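Local coordinates for uncharacterized protein (Corynebacterium glutamicum, PDB 2NSF) that catalyses the mycothiol-dependent isomerisation of maleylpyruvate and carries a bound zinc ion, at residues A74-A79 / P94-P99; N82-A87 / V152-T157; E225-G230 / T248-E253. One frame throughout, in Å; residues are numbered along the deposited sequence.

How the contacts relate
Contacts 1 and 2 are neighbours in the N-terminal family region and share helix 66-89. Their centres are about 12 Å apart. They touch through Met95 and Asn82, where Asn82 ND2 probably donates to Met95 O at 3.1 Å, and through Met95 and Leu83. Contact 1 lies nearer the metal: the Asn76 side chain is about 6 Å from the zinc ion bound by His72, Glu164 and His168. In contact 2 the Leu83 side chain is about 13 Å from that ion. Contact 3 belongs to the C-terminal family region, across the chain's centre. Its centre lies about 37 Å from that of contact 1 and about 38 Å from that of contact 2.

Contact 1 of 3, residues A74-A79 / P94-P99. With SO4 (sulfate ion), chain C.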
loop_
_atom_site.group_PDB
_atom_site.type_symbol
_atom_site.label_atom_id
_atom_site.label_comp_id
_atom_site.label_asym_id
_atom_site.label_seq_id
_atom_site.Cartn_x
_atom_site.Cartn_y
_atom_site.Cartn_z
ATOM N N ALA A 74 9.151 6.946 3.307
ATOM C CA ALA A 74 10.595 6.742 3.325
ATOM C C ALA A 74 10.969 5.641 4.314
ATOM O O ALA A 74 11.781 4.773 4.003
ATOM C CB ALA A 74 11.314 8.047 3.691
ATOM N N TYR A 75 10.381 5.677 5.507
ATOM C CA TYR A 75 10.701 4.658 6.503
ATOM C C TYR A 75 10.244 3.275 6.045
ATOM O O TYR A 75 10.815 2.257 6.442
ATOM C CB TYR A 75 10.099 5.033 7.864
ATOM C CG TYR A 75 10.727 6.285 8.447
ATOM C CD1 TYR A 75 12.113 6.413 8.525
ATOM C CD2 TYR A 75 9.940 7.348 8.894
ATOM C CE1 TYR A 75 12.711 7.569 9.028
ATOM C CE2 TYR A 75 10.531 8.519 9.404
ATOM C CZ TYR A 75 11.916 8.614 9.463
ATOM O OH TYR A 75 12.514 9.754 9.953
ATOM N N ASN A 76 9.216 3.234 5.205
ATOM C CA ASN A 76 8.748 1.957 4.684
ATOM C C ASN A 76 9.797 1.425 3.710
ATOM O O ASN A 76 10.101 0.238 3.714
ATOM C CB ASN A 76 7.384 2.121 3.993
ATOM C CG ASN A 76 6.994 0.907 3.170
ATOM O OD1 ASN A 76 7.296 0.835 1.981
ATOM N ND2 ASN A 76 6.334 -0.061 3.804
ATOM N N ALA A 77 10.367 2.299 2.881
ATOM C CA ALA A 77 11.395 1.865 1.938
ATOM C C ALA A 77 12.557 1.265 2.723
ATOM O O ALA A 77 13.101 0.226 2.357
ATOM C CB ALA A 77 11.882 3.043 1.093
ATOM N N ILE A 78 12.935 1.937 3.805
ATOM C CA ILE A 78 14.024 1.468 4.653
ATOM C C ILE A 78 13.675 0.111 5.275
ATOM O O ILE A 78 14.515 -0.786 5.339
ATOM C CB ILE A 78 14.321 2.499 5.765
ATOM C CG1 ILE A 78 14.957 3.747 5.145
ATOM C CG2 ILE A 78 15.233 1.886 6.830
ATOM C CD1 ILE A 78 15.059 4.938 6.094
ATOM N N ALA A 79 12.429 -0.038 5.716
ATOM C CA ALA A 79 11.991 -1.289 6.326
ATOM C C ALA A 79 12.060 -2.440 5.327
ATOM O O ALA A 79 12.409 -3.568 5.688
ATOM C CB ALA A 79 10.573 -1.139 6.869
ATOM N N PRO A 94 14.325 -7.780 10.880
ATOM C CA PRO A 94 12.917 -7.377 10.792
ATOM C C PRO A 94 12.687 -6.012 10.153
ATOM O O PRO A 94 13.590 -5.174 10.110
ATOM C CB PRO A 94 12.454 -7.423 12.248
ATOM C CG PRO A 94 13.704 -7.089 13.004
ATOM C CD PRO A 94 14.741 -7.914 12.289
ATOM N N MET A 95 11.473 -5.798 9.655
ATOM C CA MET A 95 11.137 -4.524 9.025
ATOM C C MET A 95 11.403 -3.360 9.967
ATOM O O MET A 95 12.051 -2.384 9.584
ATOM C CB MET A 95 9.668 -4.505 8.594
ATOM C CG MET A 95 9.418 -5.151 7.249
ATOM S SD MET A 95 7.672 -5.072 6.795
ATOM C CE MET A 95 7.530 -3.352 6.238
ATOM N N TYR A 96 10.903 -3.474 11.194
ATOM C CA TYR A 96 11.072 -2.443 12.218
ATOM C C TYR A 96 11.577 -3.062 13.509
ATOM O O TYR A 96 11.302 -4.228 13.799
ATOM C CB TYR A 96 9.739 -1.745 12.504
ATOM C CG TYR A 96 9.151 -1.054 11.298
ATOM C CD1 TYR A 96 9.637 0.185 10.875
ATOM C CD2 TYR A 96 8.142 -1.658 10.553
ATOM C CE1 TYR A 96 9.129 0.805 9.735
ATOM C CE2 TYR A 96 7.631 -1.048 9.410
ATOM C CZ TYR A 96 8.131 0.181 9.009
ATOM O OH TYR A 96 7.628 0.783 7.875
ATOM N N VAL A 97 12.308 -2.275 14.292
ATOM C CA VAL A 97 12.834 -2.758 15.562
ATOM C C VAL A 97 11.668 -3.109 16.479
ATOM O O VAL A 97 11.704 -4.116 17.191
ATOM C CB VAL A 97 13.713 -1.682 16.251
ATOM C CG1 VAL A 97 14.091 -2.136 17.654
ATOM C CG2 VAL A 97 14.963 -1.436 15.428
ATOM N N SER A 98 10.631 -2.277 16.442
ATOM C CA SER A 98 9.443 -2.475 17.258
ATOM C C SER A 98 8.334 -1.539 16.786
ATOM O O SER A 98 8.585 -0.603 16.021
ATOM C CB SER A 98 9.756 -2.170 18.722
ATOM O OG SER A 98 10.011 -0.782 18.897
ATOM N N PRO A 99 7.088 -1.788 17.224
ATOM C CA PRO A 99 5.968 -0.930 16.825
ATOM C C PRO A 99 6.227 0.491 17.314
ATOM O O PRO A 99 5.947 1.466 16.613
ATOM C CB PRO A 99 4.777 -1.568 17.533
ATOM C CG PRO A 99 5.145 -3.013 17.555
ATOM C CD PRO A 99 6.600 -2.972 17.954
HETATM S S SO4 C . 4.295 -0.577 7.279
HETATM O O1 SO4 C . 3.395 0.587 7.357
HETATM O O2 SO4 C . 4.581 -1.043 8.649
HETATM O O3 SO4 C . 3.643 -1.669 6.524
HETATM O O4 SO4 C . 5.542 -0.197 6.598
#
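Ala79 CB sits over one face of the Tyr96 ring, offset toward the rim. It is 3.9 Å from the ring centroid and 26° off the ring normal, a CH-pi contact. The same methyl group touches Met95 on the loop 94-99, with Ala79 CB 3.8 Å from Met95 CE. The Met95 chain bends at its last torsion (chi3 78°), which brings its methyl end back against Ala79. Ala79 CA also makes a CA-H...O contact with Met95 O, at 3.4 Å. Polar groups of Asn76 and Tyr96, one from each segment, meet on a sulfate ion, probably from the crystallisation liquor. Tyr96 OH donates to its O4 at 2.6 Å, with O4 at the edge of the ring and in its plane. Asn76 ND2 donates to the same O4 at 2.9 Å, in a nearly straight bond (166°). Arg102 of helix 99-109 binds the sulfate too, and Arg161 holds Asn76 OD1. The contact therefore joins packing of Ala79 against the loop to a sulfate site whose ligand Asn76 also lies close to the zinc ligand Glu164, about 3 Å between side chains. This is consistent with a pocket that could receive an anionic group of substrate or cofactor.

Contact 2 of 3, residues N82-A87 / V152-T157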
loop_
_atom_site.group_PDB
_atom_site.type_symbol
_atom_site.label_atom_id
_atom_site.label_comp_id
_atom_site.label_asym_id
_atom_site.label_seq_id
_atom_site.Cartn_x
_atom_site.Cartn_y
_atom_site.Cartn_z
ATOM N N ASN A 82 15.517 -3.768 4.861
ATOM C CA ASN A 82 15.897 -4.720 5.898
ATOM C C ASN A 82 15.533 -6.138 5.485
ATOM O O ASN A 82 16.339 -7.062 5.634
ATOM C CB ASN A 82 15.222 -4.381 7.230
ATOM C CG ASN A 82 15.805 -3.142 7.878
ATOM O OD1 ASN A 82 16.956 -2.775 7.617
ATOM N ND2 ASN A 82 15.026 -2.499 8.738
ATOM N N LEU A 83 14.326 -6.313 4.956
ATOM C CA LEU A 83 13.889 -7.635 4.525
ATOM C C LEU A 83 14.755 -8.151 3.385
ATOM O O LEU A 83 15.049 -9.344 3.314
ATOM C CB LEU A 83 12.417 -7.608 4.094
ATOM C CG LEU A 83 11.393 -7.251 5.177
ATOM C CD1 LEU A 83 9.983 -7.401 4.609
ATOM C CD2 LEU A 83 11.569 -8.160 6.390
ATOM N N MET A 84 15.173 -7.263 2.487
ATOM C CA MET A 84 16.016 -7.690 1.380
ATOM C C MET A 84 17.408 -8.071 1.881
ATOM O O MET A 84 18.046 -8.965 1.323
ATOM C CB MET A 84 16.115 -6.601 0.308
ATOM C CG MET A 84 14.797 -6.308 -0.410
ATOM S SD MET A 84 13.857 -7.799 -0.847
ATOM C CE MET A 84 15.026 -8.689 -1.851
ATOM N N HIS A 85 17.879 -7.400 2.931
ATOM C CA HIS A 85 19.192 -7.720 3.494
ATOM C C HIS A 85 19.099 -9.089 4.158
ATOM O O HIS A 85 19.994 -9.922 4.033
ATOM C CB HIS A 85 19.614 -6.665 4.520
ATOM C CG HIS A 85 20.909 -6.978 5.205
ATOM N ND1 HIS A 85 20.976 -7.675 6.393
ATOM C CD2 HIS A 85 22.191 -6.723 4.849
ATOM C CE1 HIS A 85 22.241 -7.834 6.739
ATOM N NE2 HIS A 85 23.000 -7.267 5.817
ATOM N N TRP A 86 17.997 -9.307 4.866
ATOM C CA TRP A 86 17.728 -10.573 5.538
ATOM C C TRP A 86 17.738 -11.668 4.471
ATOM O O TRP A 86 18.353 -12.725 4.642
ATOM C CB TRP A 86 16.351 -10.478 6.209
ATOM C CG TRP A 86 15.823 -11.720 6.889
ATOM C CD1 TRP A 86 16.346 -12.987 6.848
ATOM C CD2 TRP A 86 14.632 -11.807 7.679
ATOM N NE1 TRP A 86 15.550 -13.851 7.565
ATOM C CE2 TRP A 86 14.491 -13.152 8.085
ATOM C CE3 TRP A 86 13.666 -10.874 8.085
ATOM C CZ2 TRP A 86 13.424 -13.588 8.876
ATOM C CZ3 TRP A 86 12.608 -11.305 8.871
ATOM C CH2 TRP A 86 12.496 -12.652 9.258
ATOM N N ALA A 87 17.068 -11.396 3.357
ATOM C CA ALA A 87 16.977 -12.348 2.260
ATOM C C ALA A 87 18.324 -12.682 1.623
ATOM O O ALA A 87 18.621 -13.850 1.370
ATOM C CB ALA A 87 16.025 -11.818 1.196
ATOM N N VAL A 152 6.381 -14.628 4.187
ATOM C CA VAL A 152 6.375 -14.513 2.738
ATOM C C VAL A 152 7.764 -14.538 2.118
ATOM O O VAL A 152 8.770 -14.353 2.808
ATOM C CB VAL A 152 5.719 -13.174 2.326
ATOM C CG1 VAL A 152 4.325 -13.061 2.919
ATOM C CG2 VAL A 152 6.580 -12.012 2.822
ATOM N N PRO A 153 7.843 -14.780 0.799
ATOM C CA PRO A 153 9.155 -14.794 0.148
ATOM C C PRO A 153 9.600 -13.328 0.051
ATOM O O PRO A 153 8.760 -12.427 0.045
ATOM C CB PRO A 153 8.860 -15.412 -1.216
ATOM C CG PRO A 153 7.448 -14.974 -1.485
ATOM C CD PRO A 153 6.778 -15.168 -0.145
ATOM N N ALA A 154 10.907 -13.093 -0.014
ATOM C CA ALA A 154 11.434 -11.727 -0.090
ATOM C C ALA A 154 10.835 -10.926 -1.242
ATOM O O ALA A 154 10.712 -9.702 -1.159
ATOM C CB ALA A 154 12.951 -11.764 -0.214
ATOM N N SER A 155 10.469 -11.617 -2.317
ATOM C CA SER A 155 9.877 -10.972 -3.482
ATOM C C SER A 155 8.609 -10.207 -3.122
ATOM O O SER A 155 8.178 -9.326 -3.864
ATOM C CB SER A 155 9.557 -12.017 -4.553
ATOM O OG SER A 155 8.798 -13.072 -4.000
ATOM N N GLU A 156 8.013 -10.552 -1.987
ATOM C CA GLU A 156 6.795 -9.892 -1.526
ATOM C C GLU A 156 7.022 -8.389 -1.344
ATOM O O GLU A 156 6.071 -7.611 -1.381
ATOM C CB GLU A 156 6.334 -10.496 -0.197
ATOM C CG GLU A 156 4.908 -10.141 0.222
ATOM C CD GLU A 156 3.864 -11.042 -0.426
ATOM O OE1 GLU A 156 4.259 -12.013 -1.107
ATOM O OE2 GLU A 156 2.653 -10.784 -0.244
ATOM N N THR A 157 8.275 -7.983 -1.147
ATOM C CA THR A 157 8.571 -6.561 -0.954
ATOM C C THR A 157 8.204 -5.746 -2.187
ATOM O O THR A 157 7.925 -4.556 -2.086
ATOM C CB THR A 157 10.063 -6.311 -0.631
ATOM O OG1 THR A 157 10.876 -6.749 -1.727
ATOM C CG2 THR A 157 10.467 -7.050 0.641
#
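Leu83 meets Thr157 through two of its carbons. Leu83 CB and Leu83 CD1 each lie near the methyl group Thr157 CG2, the first at 4.0 Å. The two side chains run past each other in opposite directions. Leu83 also touches Val144 of strand 143-145. Met84 comes next and reaches across to both Thr157 and Ala154. Its chain is folded at chi2 (-43°) and chi3 (-58°), which turns the sulfur and the terminal methyl toward the turn that leads into helix 156-171. Met84 SD lies 3.3 Å from Thr157 OG1, while Met84 CE packs on Ala154 CB at 4.1 Å. One turn of the helix beyond Leu83, Ala87 faces Ala154. Ala87 CB and Ala154 CB are 3.4 Å apart, tighter than usual for two carbons. The two small side chains let the helix come close to the turn, with their CA atoms 6.1 Å apart. Thr157 ties back to this turn, type I from Pro153 to Glu156. Thr157 OG1 donates to Ala154 O at 3.0 Å, and the backbone Thr157 N donates to the same oxygen. No hydrogen bond links the two segments. The contact packs helix 66-89 against the turn between strand 151-153 and helix 156-171. These helices carry the zinc ligands His72 and Glu164 with His168, though the contact itself is remote from the metal. Packing holds it, while the buried threonine hydroxyl is bonded to both Ala154 O and Trp132 NE1.

Contact 3 of 3, residues E225-G230 / T248-E253; sequences EVVVSG and TSSTGE
Val226 and Thr251 cross at about a right angle, with Val226 CG2 4.1 Å from Thr251 CG2. The other valine branch, Val226 CG1, lies anti to the backbone N (chi1 177°) and meets Ser249 OG at 3.6 Å. That serine oxygen shares a hydrogen bond with Thr251 OG1, which joins the side chains of Ser249 and Thr251 within the type I turn from Ser249 to Gly252. Ser250 comes toward the strand with its hydroxyl leading. Val227 N donates to Ser250 OG at 3.0 Å in a nearly straight bond (168°), and Ser250 N donates back to Val227 O at 2.9 Å. A water joins Ser250 OG to Glu225 O. Farther along, Ser229 and Thr248 form a hydrogen-bonded antiparallel pair with two backbone bonds, Ser229 N to Thr248 O and Thr248 N to Ser229 O. A second water links Ser229 O and Thr248 OG1. Val228 and Ser249 make the adjacent non-hydrogen-bonded pair, with side chains on the other face of the sheet. Within this chain, strand 247-249 is outermost in a four-stranded mixed sheet. Strand 226-230 lies between it and strand 206-210, antiparallel to 247-249 and parallel to 206-210. Helix 232-239 lies in the connection between strands 226-230 and 247-249.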
loop_
_atom_site.group_PDB
_atom_site.type_symbol
_atom_site.label_atom_id
_atom_site.label_comp_id
_atom_site.label_asym_id
_atom_site.label_seq_id
_atom_site.Cartn_x
_atom_site.Cartn_y
_atom_site.Cartn_z
ATOM N N GLU A 225 -26.790 -10.196 3.308
ATOM C CA GLU A 225 -25.854 -9.767 2.293
ATOM C C GLU A 225 -26.044 -8.303 1.931
ATOM O O GLU A 225 -27.168 -7.829 1.756
ATOM C CB GLU A 225 -26.011 -10.614 1.031
ATOM C CG GLU A 225 -25.030 -10.237 -0.062
ATOM C CD GLU A 225 -25.369 -10.857 -1.399
ATOM O OE1 GLU A 225 -26.430 -10.524 -1.969
ATOM O OE2 GLU A 225 -24.570 -11.680 -1.880
ATOM N N VAL A 226 -24.931 -7.586 1.847
ATOM C CA VAL A 226 -24.933 -6.187 1.457
ATOM C C VAL A 226 -23.873 -6.098 0.368
ATOM O O VAL A 226 -22.695 -6.347 0.617
ATOM C CB VAL A 226 -24.556 -5.257 2.621
ATOM C CG1 VAL A 226 -24.497 -3.808 2.133
ATOM C CG2 VAL A 226 -25.577 -5.392 3.735
ATOM N N VAL A 227 -24.303 -5.770 -0.846
ATOM C CA VAL A 227 -23.386 -5.667 -1.970
ATOM C C VAL A 227 -23.037 -4.219 -2.268
ATOM O O VAL A 227 -23.919 -3.405 -2.558
ATOM C CB VAL A 227 -23.994 -6.297 -3.241
ATOM C CG1 VAL A 227 -22.979 -6.274 -4.375
ATOM C CG2 VAL A 227 -24.430 -7.722 -2.952
ATOM N N VAL A 228 -21.750 -3.898 -2.174
ATOM C CA VAL A 228 -21.262 -2.555 -2.465
ATOM C C VAL A 228 -20.598 -2.687 -3.825
ATOM O O VAL A 228 -19.595 -3.386 -3.965
ATOM C CB VAL A 228 -20.234 -2.092 -1.416
ATOM C CG1 VAL A 228 -19.614 -0.764 -1.837
ATOM C CG2 VAL A 228 -20.916 -1.949 -0.064
ATOM N N SER A 229 -21.159 -2.019 -4.829
ATOM C CA SER A 229 -20.629 -2.141 -6.179
ATOM C C SER A 229 -20.192 -0.848 -6.856
ATOM O O SER A 229 -20.603 0.253 -6.480
ATOM C CB SER A 229 -21.664 -2.838 -7.064
ATOM O OG SER A 229 -22.857 -2.074 -7.106
ATOM N N GLY A 230 -19.356 -1.012 -7.875
ATOM C CA GLY A 230 -18.852 0.114 -8.640
ATOM C C GLY A 230 -17.755 -0.395 -9.548
ATOM O O GLY A 230 -17.657 -1.599 -9.784
ATOM N N THR A 248 -22.084 2.163 -4.668
ATOM C CA THR A 248 -23.476 2.237 -4.223
ATOM C C THR A 248 -23.776 0.930 -3.499
ATOM O O THR A 248 -23.045 -0.052 -3.661
ATOM C CB THR A 248 -24.473 2.402 -5.391
ATOM O OG1 THR A 248 -24.375 1.283 -6.280
ATOM C CG2 THR A 248 -24.191 3.689 -6.149
ATOM N N SER A 249 -24.842 0.919 -2.704
ATOM C CA SER A 249 -25.217 -0.266 -1.939
ATOM C C SER A 249 -26.527 -0.895 -2.396
ATOM O O SER A 249 -27.459 -0.201 -2.796
ATOM C CB SER A 249 -25.326 0.084 -0.451
ATOM O OG SER A 249 -25.835 -1.007 0.296
ATOM N N SER A 250 -26.587 -2.218 -2.324
ATOM C CA SER A 250 -27.776 -2.963 -2.717
ATOM C C SER A 250 -28.930 -2.692 -1.753
ATOM O O SER A 250 -30.084 -2.992 -2.057
ATOM C CB SER A 250 -27.464 -4.460 -2.740
ATOM O OG SER A 250 -27.055 -4.901 -1.459
ATOM N N THR A 251 -28.609 -2.131 -0.589
ATOM C CA THR A 251 -29.623 -1.814 0.415
ATOM C C THR A 251 -29.932 -0.323 0.428
ATOM O O THR A 251 -30.695 0.154 1.272
ATOM C CB THR A 251 -29.162 -2.208 1.826
ATOM O OG1 THR A 251 -27.982 -1.468 2.163
ATOM C CG2 THR A 251 -28.865 -3.696 1.893
ATOM N N GLY A 252 -29.326 0.410 -0.501
ATOM C CA GLY A 252 -29.555 1.840 -0.580
ATOM C C GLY A 252 -28.631 2.669 0.291
ATOM O O GLY A 252 -28.582 3.891 0.158
ATOM N N GLU A 253 -27.893 2.020 1.182
ATOM C CA GLU A 253 -26.983 2.746 2.060
ATOM C C GLU A 253 -25.660 2.003 2.242
ATOM O O GLU A 253 -25.634 0.859 2.686
ATOM C CB GLU A 253 -27.644 2.976 3.417
ATOM C CG GLU A 253 -26.822 3.797 4.400
ATOM C CD GLU A 253 -27.343 5.215 4.558
ATOM O OE1 GLU A 253 -28.563 5.421 4.374
ATOM O OE2 GLU A 253 -26.542 6.119 4.882
HETATM O O HOH W 1 -28.524 -6.829 -0.293
HETATM O O HOH W 2 -22.522 1.576 -8.472
#